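Xylan esterase 1 (Thermoanaerobacterium sp. 'JW/SL YS485', PDB 3FCY) probably hydrolyses carboxylic esters, removing acetyl groups from xylan, as a member of the carbohydrate esterase family CE7 with an alpha/beta hydrolase fold. Local coordinates at residues A[60-64]-A[88-92]; A[73-79]-A[124-128]; A[108-114]-A[134-140]. All coordinates share one frame; numbering follows the deposited sequence.

Interactions 2 and 3 adjoin, their centres about 13 Å apart. K127 of the 124-128 segment carries its side chain onto the central sheet, where its CD lies 3.8 Å from R113 CD of interaction 3. Interaction 1 stands apart: its nearest atoms are about 9 Å from interaction 3 and about 16 Å from interaction 2. Interactions 1 and 2 sit at the two ends of strand 80-88. Strand 108-114 of interaction 3 neighbours strand 202-207, which leads to the predicted nucleophile S208, and F114 touches that probable nucleophile elbow. Near its other end, P109 has its side chain about 9 Å from the calcium ion. Interactions 1 and 2 lie away from these sites.

Interaction 1. Residues A[60-64]-A[88-92]; sequences EMRSV and TGVRG
The edge of the R91 guanidinium group faces the carboxylate of E60, and the two planes are nearly coplanar, 27° apart. This is a side-on, two-nitrogen salt bridge. It ties the last part of helix 50-62 to the turn of the beta-hairpin formed by strands 80-88 and 94-102. R91 NE donates to E60 OE2 at 2.7 Å, and the bond is close to straight at 165°. R91 NH2 makes the longer second bond, 3.3 Å to E60 OE1, on the syn lone pair of that oxygen. Two bonds to two oxygens fix the rotation of both groups. A water adds to the grip: it donates to E60 OE2 and accepts from the backbone R91 N, each at 2.7 Å.

E60 reaches across because its CG is anti to the backbone N (chi1 161°) and the chain beyond is extended. R178 of helix 176-192 makes a further salt bridge to E60 OE1, which would probably stabilise the negative charge of the carboxylate. N174 takes a hydrogen bond from R91 NH1.

Beside the charged pair lies an apolar patch centred on V90. V90 CG1 meets the aliphatic part of E60, 3.5 Å from CG. The same methyl rests against the helix backbone, 3.6 Å from M61 CA. H179 and L182 of helix 176-192 also touch V90. V64 comes in after the helix with both methyls turned to the hairpin. Its CG2 lies 4.1 Å from V90 CG1, and its CG1 packs 3.2 Å from the carbonyl oxygen of T88.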
# COMPACT_ATOMS: atom_id res chain seq x y z
N GLU A 60 -46.67 1.92 -11.20
CA GLU A 60 -46.64 0.93 -10.13
C GLU A 60 -46.48 1.61 -8.77
O GLU A 60 -47.14 1.25 -7.80
CB GLU A 60 -45.51 -0.10 -10.36
CG GLU A 60 -45.13 -0.87 -9.08
CD GLU A 60 -44.24 -2.09 -9.33
OE1 GLU A 60 -43.41 -2.07 -10.25
OE2 GLU A 60 -44.38 -3.07 -8.57
N MET A 61 -45.60 2.60 -8.70
CA MET A 61 -45.36 3.31 -7.45
C MET A 61 -46.62 4.03 -7.00
O MET A 61 -47.02 3.95 -5.83
CB MET A 61 -44.21 4.31 -7.63
CG MET A 61 -43.84 5.12 -6.40
SD MET A 61 -44.91 6.55 -6.09
CE MET A 61 -44.29 7.69 -7.34
N ARG A 62 -47.27 4.72 -7.93
CA ARG A 62 -48.48 5.46 -7.62
C ARG A 62 -49.68 4.61 -7.22
O ARG A 62 -50.64 5.11 -6.64
CB ARG A 62 -48.84 6.38 -8.79
CG ARG A 62 -47.88 7.56 -8.89
CD ARG A 62 -47.89 8.21 -10.26
NE ARG A 62 -46.92 9.31 -10.32
CZ ARG A 62 -46.50 9.89 -11.44
NH1 ARG A 62 -46.97 9.48 -12.61
NH2 ARG A 62 -45.63 10.88 -11.39
N SER A 63 -49.62 3.31 -7.50
CA SER A 63 -50.72 2.43 -7.13
C SER A 63 -50.51 1.84 -5.73
O SER A 63 -51.38 1.15 -5.20
CB SER A 63 -50.85 1.29 -8.14
OG SER A 63 -49.70 0.46 -8.11
N VAL A 64 -49.36 2.11 -5.13
CA VAL A 64 -49.06 1.58 -3.80
C VAL A 64 -49.73 2.34 -2.67
O VAL A 64 -49.79 3.58 -2.67
CB VAL A 64 -47.53 1.58 -3.52
CG1 VAL A 64 -47.27 1.04 -2.11
CG2 VAL A 64 -46.80 0.73 -4.55
N THR A 88 -44.80 2.02 2.87
CA THR A 88 -44.62 0.87 2.00
C THR A 88 -44.34 1.32 0.57
O THR A 88 -45.08 2.13 0.00
CB THR A 88 -45.88 -0.03 2.02
OG1 THR A 88 -46.10 -0.49 3.36
CG2 THR A 88 -45.69 -1.23 1.10
N GLY A 89 -43.25 0.81 0.00
CA GLY A 89 -42.88 1.16 -1.36
C GLY A 89 -43.29 0.04 -2.30
O GLY A 89 -44.04 -0.85 -1.91
N VAL A 90 -42.80 0.07 -3.53
CA VAL A 90 -43.15 -0.97 -4.49
C VAL A 90 -42.66 -2.33 -3.99
O VAL A 90 -41.69 -2.41 -3.24
CB VAL A 90 -42.55 -0.69 -5.90
CG1 VAL A 90 -43.18 0.57 -6.49
CG2 VAL A 90 -41.03 -0.53 -5.81
N ARG A 91 -43.37 -3.38 -4.41
CA ARG A 91 -43.05 -4.75 -4.04
C ARG A 91 -43.25 -5.04 -2.55
O ARG A 91 -42.71 -6.01 -2.02
CB ARG A 91 -41.62 -5.11 -4.47
CG ARG A 91 -41.32 -4.82 -5.95
CD ARG A 91 -42.41 -5.38 -6.87
NE ARG A 91 -42.33 -4.85 -8.23
CZ ARG A 91 -41.44 -5.22 -9.15
NH1 ARG A 91 -40.53 -6.15 -8.86
NH2 ARG A 91 -41.47 -4.68 -10.36
N GLY A 92 -44.02 -4.18 -1.89
CA GLY A 92 -44.31 -4.36 -0.47
C GLY A 92 -43.21 -4.05 0.53
O GLY A 92 -43.35 -4.38 1.71
O HOH W 1 -45.50 -2.89 -6.07

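Interaction 2. Residues A[73-79]-A[124-128]; sequences SSFQVSF and WNDKL
W124 lays its indole almost parallel to the F75 ring, with planes 6° apart, but the rings are slid so far that they barely overlap. Each uses its CB instead. W124 CB sits over the face of F75, 3.5 Å from the ring centroid, and F75 CB lies over the five-membered ring of W124 at 3.8 Å. F75 is placed for this by a CG anti to its backbone N (chi1 -179°). Further along the indole, S73 OG approaches the six-membered part, 3.3 Å from W124 CZ2. With an alanine here in place of W124, a gap would probably open beside S73 and F75, and K98 would lose its cation-pi partner.

N125 begins a short 3-10 segment, and its backbone N and CB both come near F75 CZ. The 73-79 loop joins strands 69-72 and 80-88 of the sheet, and it starts with an ST turn in which S73 OG accepts from F75 N at 2.9 Å. The backbone N atoms of W124 and N125 donate to D335 of the second subunit, so the contact borders a subunit interface.

L128 closes the segment. Its CD1 meets V77 CG1 at 4.3 Å and approaches F79 at the ring edge, 3.8 Å from CZ.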
# COMPACT_ATOMS: atom_id res chain seq x y z
N SER A 73 -39.27 9.11 18.09
CA SER A 73 -37.90 8.64 18.24
C SER A 73 -37.44 8.76 19.68
O SER A 73 -37.97 9.57 20.45
CB SER A 73 -36.97 9.46 17.34
OG SER A 73 -35.61 9.21 17.67
N SER A 74 -36.46 7.95 20.06
CA SER A 74 -35.91 8.01 21.41
C SER A 74 -35.11 9.31 21.52
O SER A 74 -34.87 9.82 22.61
CB SER A 74 -35.01 6.81 21.68
OG SER A 74 -33.98 6.72 20.71
N PHE A 75 -34.70 9.84 20.37
CA PHE A 75 -33.96 11.11 20.32
C PHE A 75 -35.01 12.22 20.33
O PHE A 75 -35.83 12.32 19.42
CB PHE A 75 -33.14 11.21 19.03
CG PHE A 75 -32.33 12.47 18.92
CD1 PHE A 75 -31.03 12.53 19.44
CD2 PHE A 75 -32.87 13.61 18.33
CE1 PHE A 75 -30.28 13.71 19.36
CE2 PHE A 75 -32.13 14.80 18.25
CZ PHE A 75 -30.83 14.84 18.77
N GLN A 76 -34.97 13.07 21.36
CA GLN A 76 -35.93 14.15 21.48
C GLN A 76 -35.32 15.51 21.85
O GLN A 76 -34.41 15.59 22.66
CB GLN A 76 -36.98 13.79 22.54
CG GLN A 76 -37.88 12.63 22.17
CD GLN A 76 -38.78 12.96 21.00
OE1 GLN A 76 -39.43 14.00 20.99
NE2 GLN A 76 -38.82 12.07 20.01
N VAL A 77 -35.85 16.56 21.23
CA VAL A 77 -35.42 17.92 21.50
C VAL A 77 -36.70 18.71 21.77
O VAL A 77 -37.78 18.29 21.35
CB VAL A 77 -34.67 18.56 20.31
CG1 VAL A 77 -33.30 17.89 20.14
CG2 VAL A 77 -35.49 18.42 19.04
N SER A 78 -36.58 19.83 22.46
CA SER A 78 -37.76 20.63 22.80
C SER A 78 -38.29 21.52 21.68
O SER A 78 -39.46 21.91 21.71
CB SER A 78 -37.45 21.50 24.03
OG SER A 78 -36.40 22.42 23.75
N PHE A 79 -37.45 21.82 20.70
CA PHE A 79 -37.84 22.71 19.61
C PHE A 79 -38.33 22.03 18.33
O PHE A 79 -38.57 22.70 17.32
CB PHE A 79 -36.69 23.64 19.28
CG PHE A 79 -35.42 22.93 18.94
CD1 PHE A 79 -35.14 22.57 17.62
CD2 PHE A 79 -34.51 22.60 19.93
CE1 PHE A 79 -33.97 21.89 17.31
CE2 PHE A 79 -33.34 21.92 19.63
CZ PHE A 79 -33.07 21.56 18.32
N TRP A 124 -29.35 12.05 14.24
CA TRP A 124 -30.43 13.03 14.21
C TRP A 124 -29.91 14.46 14.29
O TRP A 124 -30.31 15.32 13.50
CB TRP A 124 -31.39 12.84 15.39
CG TRP A 124 -32.19 11.59 15.35
CD1 TRP A 124 -31.83 10.37 15.85
CD2 TRP A 124 -33.47 11.42 14.74
NE1 TRP A 124 -32.82 9.45 15.58
CE2 TRP A 124 -33.83 10.07 14.90
CE3 TRP A 124 -34.34 12.29 14.06
CZ2 TRP A 124 -35.04 9.55 14.41
CZ3 TRP A 124 -35.54 11.78 13.58
CH2 TRP A 124 -35.87 10.42 13.75
N ASN A 125 -29.01 14.70 15.24
CA ASN A 125 -28.48 16.02 15.53
C ASN A 125 -27.97 16.88 14.37
O ASN A 125 -28.29 18.06 14.31
CB ASN A 125 -27.40 15.92 16.61
CG ASN A 125 -26.01 15.71 16.04
OD1 ASN A 125 -25.34 16.67 15.66
ND2 ASN A 125 -25.57 14.45 15.97
N ASP A 126 -27.21 16.30 13.45
CA ASP A 126 -26.67 17.08 12.34
C ASP A 126 -27.69 17.44 11.26
O ASP A 126 -27.37 18.11 10.29
CB ASP A 126 -25.45 16.37 11.73
CG ASP A 126 -25.78 14.98 11.22
OD1 ASP A 126 -26.44 14.88 10.16
OD2 ASP A 126 -25.38 14.00 11.88
N LYS A 127 -28.93 16.98 11.44
CA LYS A 127 -30.00 17.30 10.50
C LYS A 127 -30.67 18.58 11.00
O LYS A 127 -31.40 19.24 10.27
CB LYS A 127 -31.05 16.18 10.45
CG LYS A 127 -30.52 14.80 10.06
CD LYS A 127 -29.86 14.80 8.68
CE LYS A 127 -29.37 13.41 8.29
NZ LYS A 127 -28.40 12.84 9.27
N LEU A 128 -30.40 18.92 12.26
CA LEU A 128 -31.00 20.09 12.89
C LEU A 128 -30.51 21.44 12.38
O LEU A 128 -31.09 22.47 12.71
CB LEU A 128 -30.80 20.02 14.41
CG LEU A 128 -31.44 18.81 15.10
CD1 LEU A 128 -31.10 18.83 16.59
CD2 LEU A 128 -32.95 18.82 14.88

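Interaction 3. Residues A[108-114]-A[134-140]; sequences HPALIRF and GFTVVAM
L111 CB meets the edge of the F135 ring, 3.9 Å from CD1, while P109 CB sits over the centre of one face, 3.7 Å from the ring centroid. F135 leads into strand 136-140, which runs parallel to strand 108-114 in the central sheet. The two strands and helix 128-131 between them form a beta-alpha-beta unit of the alpha/beta hydrolase fold. G134, with positive phi, is the C-prime residue of the Schellman motif that ends that helix.

The face of the sheet away from L111 carries A110, I112, F114, T136, V138 and M140. I112 CG1 approaches V138 CB at 4.4 Å. F114 and M140 make a Met-aromatic contact: M140 SD lies at the edge of the F114 ring, 5.4 Å from its centroid. Helix 176-192 packs on this face, with V191 against A110 and I112 and L187 against M140.

Between the two faces the backbones are joined by hydrogen bonds in parallel register. Four are close to straight: T136 N to P109 O, L111 N to T136 O, V138 N to L111 O, and R113 N to V138 O at 2.7 Å. The last, M140 N to R113 O, is longer and more bent.

At the polar end, H108 sends its ring across to G134 and T136, with CG between the backbone N and the carbonyl carbon (chi1 47°). P109 O has two donors, H108 ND1 and T136 N. G134 O lies over a face of the imidazole, 3.2 Å from H108 CG. T136 OG1 is at its edge and bonds to E196. At the other end a water donates to both carbonyls, at 3.1 Å to R113 O and 2.9 Å to M140 O.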
# COMPACT_ATOMS: atom_id res chain seq x y z
N HIS A 108 -44.06 25.43 5.56
CA HIS A 108 -42.70 25.90 5.29
C HIS A 108 -41.96 24.92 4.38
O HIS A 108 -42.51 23.88 4.01
CB HIS A 108 -41.96 26.08 6.61
CG HIS A 108 -42.09 24.91 7.54
ND1 HIS A 108 -41.57 23.67 7.24
CD2 HIS A 108 -42.72 24.79 8.73
CE1 HIS A 108 -41.87 22.83 8.22
NE2 HIS A 108 -42.56 23.49 9.14
N PRO A 109 -40.71 25.24 4.02
CA PRO A 109 -39.94 24.34 3.15
C PRO A 109 -39.55 23.03 3.83
O PRO A 109 -39.63 22.90 5.06
CB PRO A 109 -38.70 25.17 2.78
CG PRO A 109 -39.19 26.59 2.91
CD PRO A 109 -40.01 26.53 4.17
N ALA A 110 -39.14 22.07 3.02
CA ALA A 110 -38.71 20.78 3.53
C ALA A 110 -37.49 20.32 2.73
O ALA A 110 -37.35 20.66 1.55
CB ALA A 110 -39.84 19.75 3.41
N LEU A 111 -36.61 19.58 3.39
CA LEU A 111 -35.42 19.06 2.74
C LEU A 111 -35.41 17.55 2.91
O LEU A 111 -35.67 17.04 4.01
CB LEU A 111 -34.16 19.65 3.37
CG LEU A 111 -32.82 19.00 2.96
CD1 LEU A 111 -32.51 19.30 1.50
CD2 LEU A 111 -31.70 19.53 3.84
N ILE A 112 -35.12 16.83 1.83
CA ILE A 112 -35.04 15.37 1.89
C ILE A 112 -33.60 14.97 1.58
O ILE A 112 -33.10 15.21 0.47
CB ILE A 112 -35.98 14.69 0.87
CG1 ILE A 112 -37.42 15.18 1.06
CG2 ILE A 112 -35.92 13.18 1.05
CD1 ILE A 112 -38.39 14.65 -0.00
N ARG A 113 -32.93 14.37 2.55
CA ARG A 113 -31.54 13.93 2.36
C ARG A 113 -31.45 12.46 2.01
O ARG A 113 -32.23 11.63 2.50
CB ARG A 113 -30.72 14.19 3.63
CG ARG A 113 -30.17 15.59 3.78
CD ARG A 113 -29.35 15.69 5.07
NE ARG A 113 -28.52 16.89 5.14
CZ ARG A 113 -27.45 17.11 4.37
NH1 ARG A 113 -27.08 16.22 3.46
NH2 ARG A 113 -26.75 18.23 4.52
N PHE A 114 -30.50 12.14 1.14
CA PHE A 114 -30.25 10.76 0.71
C PHE A 114 -28.79 10.47 1.05
O PHE A 114 -27.93 11.34 0.92
CB PHE A 114 -30.53 10.63 -0.79
CG PHE A 114 -31.98 10.88 -1.14
CD1 PHE A 114 -32.98 10.08 -0.60
CD2 PHE A 114 -32.34 11.93 -1.99
CE1 PHE A 114 -34.33 10.32 -0.90
CE2 PHE A 114 -33.68 12.18 -2.29
CZ PHE A 114 -34.68 11.37 -1.74
N GLY A 134 -36.02 26.49 10.08
CA GLY A 134 -37.46 26.31 9.97
C GLY A 134 -37.92 25.24 8.99
O GLY A 134 -39.11 25.14 8.70
N PHE A 135 -36.98 24.45 8.48
CA PHE A 135 -37.30 23.38 7.54
C PHE A 135 -37.75 22.11 8.24
O PHE A 135 -37.39 21.86 9.39
CB PHE A 135 -36.07 22.96 6.72
CG PHE A 135 -35.80 23.80 5.51
CD1 PHE A 135 -35.47 23.19 4.30
CD2 PHE A 135 -35.76 25.19 5.58
CE1 PHE A 135 -35.11 23.94 3.18
CE2 PHE A 135 -35.40 25.96 4.47
CZ PHE A 135 -35.07 25.33 3.27
N THR A 136 -38.55 21.32 7.53
CA THR A 136 -38.93 20.00 8.01
C THR A 136 -37.80 19.23 7.32
O THR A 136 -37.48 19.53 6.16
CB THR A 136 -40.29 19.53 7.45
OG1 THR A 136 -41.33 19.91 8.35
CG2 THR A 136 -40.31 18.00 7.28
N VAL A 137 -37.17 18.29 8.02
CA VAL A 137 -36.08 17.53 7.41
C VAL A 137 -36.36 16.04 7.44
O VAL A 137 -36.72 15.48 8.47
CB VAL A 137 -34.73 17.81 8.13
CG1 VAL A 137 -33.61 16.98 7.48
CG2 VAL A 137 -34.39 19.29 8.06
N VAL A 138 -36.18 15.40 6.28
CA VAL A 138 -36.40 13.97 6.14
C VAL A 138 -35.14 13.32 5.55
O VAL A 138 -34.54 13.86 4.63
CB VAL A 138 -37.60 13.68 5.19
CG1 VAL A 138 -37.84 12.18 5.09
CG2 VAL A 138 -38.85 14.38 5.71
N ALA A 139 -34.74 12.18 6.11
CA ALA A 139 -33.56 11.46 5.64
C ALA A 139 -33.94 9.99 5.47
O ALA A 139 -34.13 9.28 6.45
CB ALA A 139 -32.42 11.60 6.64
N MET A 140 -34.03 9.56 4.22
CA MET A 140 -34.43 8.19 3.88
C MET A 140 -33.30 7.17 3.91
O MET A 140 -32.15 7.48 3.58
CB MET A 140 -35.06 8.18 2.48
CG MET A 140 -35.66 6.84 2.05
SD MET A 140 -36.03 6.78 0.28
CE MET A 140 -34.48 6.10 -0.36
O HOH W 2 -30.51 9.77 4.27